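Local coordinates for cell wall binding protein cwp8 (Peptoclostridium difficile, PDB 5J6Q) that probably attaches to the bacterial cell wall through CWB2 modules, as a cell wall protein associated with the S-layer, at residues T6-A9 and K10-A13; L15-E18 and V19-A22. One frame throughout, in Å; residues are numbered along the deposited sequence.

Contact 1. Residues T6-A9 and K10-A13; sequences TVSA and KDSA
Ser8 and Asp11 come within 5.3 Å CA to CA where the chain leaves strand 5-8 and folds through a type I beta turn from Ala9 to Ser12, with Lys10 and Asp11 at its two corners. The turn is closed by Ser12 N, which donates to Ala9 O over 2.9 Å. The hydroxyl of Ser12 doubles back onto the same oxygen. With chi1 at 50°, OG is wedged between the backbone N and the carbonyl carbon, which points it at the start of the turn; the modelled Ser12 OG to Ala9 O separation of 2.4 Å is very short, so its exact length is doubtful. If that bond is taken at face value, Ala9 O receives both the amide and the hydroxyl of Ser12.

One step earlier, Ser8 meets Asp11 through two groups. Asp11 N donates to Ser8 OG at 3.2 Å with an N-H...O angle of 146°, and makes a weak, more bent bond of 3.1 Å to Ser8 O. The Asp11 carboxylate lies on the same hydroxyl, OD2 being 2.7 Å from Ser8 OG, so backbone and side chain of Asp11 both close on this one atom. Val7 adds a loose apolar touch, its CG2 4.4 Å from Ser12 CB, whereas the end of the Lys10 chain, bent at chi3 and chi4, leads away from residues 6-9.

Val7 and Ala9 bond through their backbones to strand 178-183, and Ala9 and Ser12 pack on Ile60 of helix 53-61. The arrangement is a strand-to-helix connection: an edge strand of a mixed sheet passes through a hydrogen-bonded type I turn, with Ser8 OG accepting from Asp11 N at its start, into helix 13-24.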
loop_
_atom_site.group_PDB
_atom_site.type_symbol
_atom_site.label_atom_id
_atom_site.label_comp_id
_atom_site.label_asym_id
_atom_site.label_seq_id
_atom_site.Cartn_x
_atom_site.Cartn_y
_atom_site.Cartn_z
ATOM N N THR A 6 -10.366 4.736 -17.987
ATOM C CA THR A 6 -9.187 5.486 -18.253
ATOM C C THR A 6 -8.089 4.604 -18.729
ATOM O O THR A 6 -7.866 3.526 -18.197
ATOM C CB THR A 6 -8.870 6.268 -16.956
ATOM O OG1 THR A 6 -10.061 6.990 -16.610
ATOM C CG2 THR A 6 -7.730 7.200 -17.104
ATOM N N VAL A 7 -7.393 5.034 -19.755
ATOM C CA VAL A 7 -6.294 4.257 -20.299
ATOM C C VAL A 7 -5.169 5.140 -20.421
ATOM O O VAL A 7 -5.341 6.340 -20.520
ATOM C CB VAL A 7 -6.588 3.661 -21.730
ATOM C CG1 VAL A 7 -7.602 2.526 -21.633
ATOM C CG2 VAL A 7 -7.130 4.753 -22.665
ATOM N N SER A 8 -3.995 4.584 -20.447
ATOM C CA SER A 8 -2.860 5.431 -20.662
ATOM C C SER A 8 -2.713 5.681 -22.181
ATOM O O SER A 8 -3.156 4.860 -22.981
ATOM C CB SER A 8 -1.597 4.783 -20.120
ATOM O OG SER A 8 -1.301 3.621 -20.884
ATOM N N ALA A 9 -2.105 6.797 -22.543
ATOM C CA ALA A 9 -1.814 7.132 -23.910
ATOM C C ALA A 9 -1.081 5.912 -24.563
ATOM O O ALA A 9 -1.550 5.378 -25.557
ATOM C CB ALA A 9 -0.941 8.388 -23.947
ATOM N N LYS A 10 0.044 5.465 -23.985
ATOM C CA LYS A 10 0.836 4.334 -24.513
ATOM C C LYS A 10 -0.019 3.082 -24.800
ATOM O O LYS A 10 0.241 2.397 -25.800
ATOM C CB LYS A 10 1.979 4.012 -23.522
ATOM C CG LYS A 10 2.644 2.644 -23.719
ATOM C CD LYS A 10 3.886 2.525 -22.808
ATOM C CE LYS A 10 3.730 1.447 -21.758
ATOM N NZ LYS A 10 4.195 1.895 -20.404
ATOM N N ASP A 11 -1.045 2.792 -23.989
ATOM C CA ASP A 11 -1.827 1.607 -24.256
ATOM C C ASP A 11 -3.208 1.975 -24.818
ATOM O O ASP A 11 -4.204 1.302 -24.505
ATOM C CB ASP A 11 -1.945 0.748 -22.980
ATOM C CG ASP A 11 -0.614 0.586 -22.244
ATOM O OD1 ASP A 11 0.332 -0.010 -22.830
ATOM O OD2 ASP A 11 -0.511 1.058 -21.101
ATOM N N SER A 12 -3.280 3.031 -25.679
ATOM C CA SER A 12 -4.585 3.466 -26.246
ATOM C C SER A 12 -4.851 2.918 -27.659
ATOM O O SER A 12 -5.853 3.307 -28.241
ATOM C CB SER A 12 -4.678 4.993 -26.276
ATOM O OG SER A 12 -3.530 5.592 -26.871
ATOM N N ALA A 13 -3.958 2.016 -28.230
ATOM C CA ALA A 13 -4.149 1.415 -29.597
ATOM C C ALA A 13 -5.572 0.897 -29.823
ATOM O O ALA A 13 -6.245 1.233 -30.805
ATOM C CB ALA A 13 -3.182 0.260 -29.778
#

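Contact 2. Residues L15-E18 and V19-A22; sequences LIEE and VRKA
Glu17 reaches forward along its helix to Arg20 and Lys21, one residue serving two basic partners as a salt-bridge network. Its carboxylate and the Arg20 guanidinium are nearly coplanar, their planes 10° apart, and OE2 lies at the guanidinium edge, 3.1 Å from Arg20 NE. The bond is weak, with an N-H...O angle of only 126°, and OE2 also rests 3.2 Å from Arg20 CD. Rotation about the Arg20 CG-CD bond, chi3 -22° and close to eclipsed, turns the guanidinium back over the preceding turn, where NH2 comes 3.8 Å from Ile16 CG2; as Arg20 also touches a crystal neighbour, the lattice may influence this pose. The other carboxylate oxygen faces Lys21: Glu17 OE1 is 3.1 Å from Lys21 CE. The salt bridge from Glu17 OE1 to Lys21 NZ is long at 4.0 Å. The Lys21 chain runs extended past the carboxylate, so its last methylene lies closer than its ammonium.

On the buried side Val19 CG2 lies 4.2 Å from Leu15 CG and 3.3 Å from Leu15 O. Beneath these side chains, successive backbone bonds from Val19, Arg20, Lys21 and Ala22 to the carbonyls four residues earlier keep the helix regular.

Helix 13-24 lies against both helix 53-61, where Ile16 meets Ile60 and Val19 meets Leu56, and the sheet, where Leu15 packs on Val180 and Val182 of strand 178-183.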
loop_
_atom_site.group_PDB
_atom_site.type_symbol
_atom_site.label_atom_id
_atom_site.label_comp_id
_atom_site.label_asym_id
_atom_site.label_seq_id
_atom_site.Cartn_x
_atom_site.Cartn_y
_atom_site.Cartn_z
ATOM N N LEU A 15 -8.236 1.671 -28.195
ATOM C CA LEU A 15 -9.351 2.618 -28.204
ATOM C C LEU A 15 -9.419 3.238 -29.586
ATOM O O LEU A 15 -10.482 3.320 -30.165
ATOM C CB LEU A 15 -9.146 3.695 -27.107
ATOM C CG LEU A 15 -10.202 4.806 -27.177
ATOM C CD1 LEU A 15 -11.491 4.304 -26.569
ATOM C CD2 LEU A 15 -9.681 6.045 -26.444
ATOM N N ILE A 16 -8.296 3.671 -30.105
ATOM C CA ILE A 16 -8.244 4.262 -31.420
ATOM C C ILE A 16 -8.903 3.382 -32.595
ATOM O O ILE A 16 -9.557 3.940 -33.477
ATOM C CB ILE A 16 -6.784 4.464 -31.628
ATOM C CG1 ILE A 16 -6.277 5.507 -30.604
ATOM C CG2 ILE A 16 -6.507 4.839 -33.098
ATOM C CD1 ILE A 16 -4.735 5.687 -30.588
ATOM N N GLU A 17 -8.731 2.032 -32.590
ATOM C CA GLU A 17 -9.336 1.189 -33.653
ATOM C C GLU A 17 -10.775 0.948 -33.292
ATOM O O GLU A 17 -11.623 0.665 -34.130
ATOM C CB GLU A 17 -8.585 -0.140 -33.785
ATOM C CG GLU A 17 -7.911 -0.280 -35.143
ATOM C CD GLU A 17 -8.905 -0.540 -36.265
ATOM O OE1 GLU A 17 -9.583 -1.603 -36.224
ATOM O OE2 GLU A 17 -9.009 0.319 -37.193
ATOM N N GLU A 18 -11.051 1.059 -32.021
ATOM C CA GLU A 18 -12.405 0.947 -31.530
ATOM C C GLU A 18 -13.142 2.166 -32.151
ATOM O O GLU A 18 -14.248 2.064 -32.704
ATOM C CB GLU A 18 -12.370 0.998 -29.987
ATOM C CG GLU A 18 -12.160 -0.372 -29.339
ATOM C CD GLU A 18 -12.230 -0.349 -27.812
ATOM O OE1 GLU A 18 -12.490 0.718 -27.216
ATOM O OE2 GLU A 18 -12.016 -1.419 -27.208
ATOM N N VAL A 19 -12.474 3.339 -32.106
ATOM C CA VAL A 19 -13.108 4.538 -32.642
ATOM C C VAL A 19 -13.114 4.482 -34.203
ATOM O O VAL A 19 -14.097 4.859 -34.812
ATOM C CB VAL A 19 -12.303 5.750 -32.091
ATOM C CG1 VAL A 19 -12.778 6.992 -32.780
ATOM C CG2 VAL A 19 -12.473 5.876 -30.562
ATOM N N ARG A 20 -11.991 4.051 -34.818
ATOM C CA ARG A 20 -11.908 3.947 -36.285
ATOM C C ARG A 20 -13.116 3.131 -36.804
ATOM O O ARG A 20 -13.853 3.567 -37.676
ATOM C CB ARG A 20 -10.530 3.311 -36.720
ATOM C CG ARG A 20 -10.345 3.447 -38.210
ATOM C CD ARG A 20 -8.977 3.096 -38.769
ATOM N NE ARG A 20 -7.880 3.152 -37.803
ATOM C CZ ARG A 20 -7.005 4.150 -37.739
ATOM N NH1 ARG A 20 -7.098 5.183 -38.568
ATOM N NH2 ARG A 20 -6.034 4.126 -36.843
ATOM N N LYS A 21 -13.363 1.993 -36.219
ATOM C CA LYS A 21 -14.484 1.165 -36.650
ATOM C C LYS A 21 -15.812 1.819 -36.409
ATOM O O LYS A 21 -16.673 1.797 -37.301
ATOM C CB LYS A 21 -14.434 -0.183 -35.911
ATOM C CG LYS A 21 -13.401 -1.133 -36.507
ATOM C CD LYS A 21 -13.488 -2.524 -35.855
ATOM C CE LYS A 21 -12.211 -3.321 -36.057
ATOM N NZ LYS A 21 -12.119 -4.491 -35.136
ATOM N N ALA A 22 -16.003 2.444 -35.208
ATOM C CA ALA A 22 -17.302 3.054 -34.878
ATOM C C ALA A 22 -17.584 4.229 -35.850
ATOM O O ALA A 22 -18.751 4.488 -36.229
ATOM C CB ALA A 22 -17.297 3.552 -33.406
#

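Contacts 1 and 2 follow each other along the chain, their centres about 13 Å apart: residues 6-13 carry the chain off an edge strand, and residues 15-22 lie within helix 13-24, which comes next. Beyond this continuity the two do not touch. They share their surroundings, however, since Ile60 of helix 53-61 packs on Ala9 and Ser12 in the first and on Ile16 in the second, while strand 178-183 flanks both. The centre of contact 1 lies about 24 Å, and that of contact 2 about 35 Å, from the centre of the chain. Both lie on the same side of that centre, in the N-terminal part of the elongated molecule.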